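Local structure of hypothetical protein PA3499 (Pseudomonas aeruginosa, 2IG8) at residues 100-103 with 107-110. The protein is of uncharacterised function but belongs to the YjgF-like clan of small alpha/beta proteins, and is assembled here from three chains. Numbering follows the deposited sequence.
Sequences EFFA and TFPA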
loop_
_atom_site.group_PDB
_atom_site.type_symbol
_atom_site.label_atom_id
_atom_site.label_comp_id
_atom_site.label_asym_id
_atom_site.label_seq_id
_atom_site.Cartn_x
_atom_site.Cartn_y
_atom_site.Cartn_z
ATOM N N GLU B 100 15.932 -5.397 16.055
ATOM C CA GLU B 100 16.874 -6.507 15.976
ATOM C C GLU B 100 17.317 -6.790 14.550
ATOM O O GLU B 100 18.500 -6.967 14.295
ATOM C CB GLU B 100 16.286 -7.753 16.665
ATOM C CG GLU B 100 16.104 -7.519 18.135
ATOM C CD GLU B 100 15.331 -8.623 18.876
ATOM O OE1 GLU B 100 14.756 -9.532 18.227
ATOM O OE2 GLU B 100 15.290 -8.523 20.123
ATOM N N PHE B 101 16.369 -6.795 13.614
ATOM C CA PHE B 101 16.628 -7.073 12.202
ATOM C C PHE B 101 17.528 -6.016 11.573
ATOM O O PHE B 101 18.406 -6.330 10.767
ATOM C CB PHE B 101 15.297 -7.146 11.457
ATOM C CG PHE B 101 15.405 -7.570 10.005
ATOM C CD1 PHE B 101 15.681 -8.879 9.670
ATOM C CD2 PHE B 101 15.179 -6.674 8.997
ATOM C CE1 PHE B 101 15.759 -9.269 8.339
ATOM C CE2 PHE B 101 15.222 -7.062 7.653
ATOM C CZ PHE B 101 15.519 -8.375 7.342
ATOM N N PHE B 102 17.312 -4.767 11.963
ATOM C CA PHE B 102 18.115 -3.664 11.490
ATOM C C PHE B 102 19.206 -3.259 12.488
ATOM O O PHE B 102 19.606 -2.092 12.530
ATOM C CB PHE B 102 17.189 -2.475 11.185
ATOM C CG PHE B 102 16.262 -2.713 10.020
ATOM C CD1 PHE B 102 16.771 -2.777 8.736
ATOM C CD2 PHE B 102 14.893 -2.857 10.205
ATOM C CE1 PHE B 102 15.941 -2.992 7.630
ATOM C CE2 PHE B 102 14.027 -3.093 9.081
ATOM C CZ PHE B 102 14.566 -3.150 7.815
ATOM N N ALA B 103 19.716 -4.212 13.265
ATOM C CA ALA B 103 20.783 -3.910 14.249
ATOM C C ALA B 103 22.031 -3.281 13.614
ATOM O O ALA B 103 22.783 -2.594 14.302
ATOM C CB ALA B 103 21.159 -5.149 15.036
ATOM N N THR B 107 19.318 3.990 10.105
ATOM C CA THR B 107 18.179 4.517 9.366
ATOM C C THR B 107 17.248 3.390 8.976
ATOM O O THR B 107 17.659 2.444 8.318
ATOM C CB THR B 107 18.617 5.253 8.076
ATOM O OG1 THR B 107 19.556 6.272 8.401
ATOM C CG2 THR B 107 17.383 5.900 7.376
ATOM N N PHE B 108 15.990 3.496 9.404
ATOM C CA PHE B 108 14.981 2.499 9.140
ATOM C C PHE B 108 14.139 2.851 7.906
ATOM O O PHE B 108 13.975 4.038 7.552
ATOM C CB PHE B 108 14.062 2.355 10.357
ATOM C CG PHE B 108 14.717 1.749 11.563
ATOM C CD1 PHE B 108 14.557 0.398 11.855
ATOM C CD2 PHE B 108 15.468 2.531 12.430
ATOM C CE1 PHE B 108 15.115 -0.176 12.955
ATOM C CE2 PHE B 108 16.071 1.950 13.583
ATOM C CZ PHE B 108 15.894 0.569 13.820
ATOM N N PRO B 109 13.560 1.828 7.261
ATOM C CA PRO B 109 12.573 2.115 6.231
ATOM C C PRO B 109 11.387 2.945 6.742
ATOM O O PRO B 109 11.059 2.905 7.930
ATOM C CB PRO B 109 12.073 0.727 5.823
ATOM C CG PRO B 109 13.168 -0.202 6.188
ATOM C CD PRO B 109 13.769 0.369 7.427
ATOM N N ALA B 110 10.715 3.640 5.833
ATOM C CA ALA B 110 9.424 4.238 6.151
ATOM C C ALA B 110 8.444 3.097 6.460
ATOM O O ALA B 110 8.695 1.949 6.118
ATOM C CB ALA B 110 8.914 5.084 4.984
#
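Pro109 lays its CD over one face of the Phe102 ring where helix 91-101 runs out and the chain turns back into strand 110-115, the outermost strand of the mixed sheet within this chain of a YjgF-like alpha/beta fold. That CD sits 4.0 Å from the centroid of the Phe102 ring and 25° off the normal, a CH-pi contact offset toward the rim; Pro109 CG reaches the same end of the ring, 3.6 Å from Phe102 CZ. Phe108 comes in obliquely beside them. Its ring plane is turned 75° from that of Phe102, and the course of the backbone brings Phe102 CB to 3.6 Å from Phe108 CE1. Phe102 CG stands anti to its own carbonyl carbon (chi1 -67°), which swings the ring round to set Phe102 CD2 3.7 Å from Phe108 CD1. From the last turn of the helix, Phe101 presents CD2 over the centre of the other face of Phe102, so the ring is sandwiched between Phe101 and a proline. Phe102, the first residue to leave helical geometry, directs its CB at the 107-110 segment and also packs on Leu78 and Leu81 of strand 78-85, while Ala103 N bonds back to Glu100 O at 3.2 Å. Beyond this apolar cluster lies the subunit interface: Phe108 packs on Trp20 of the second subunit, and Phe108 O accepts a hydrogen bond from Ser21 OG of that same chain.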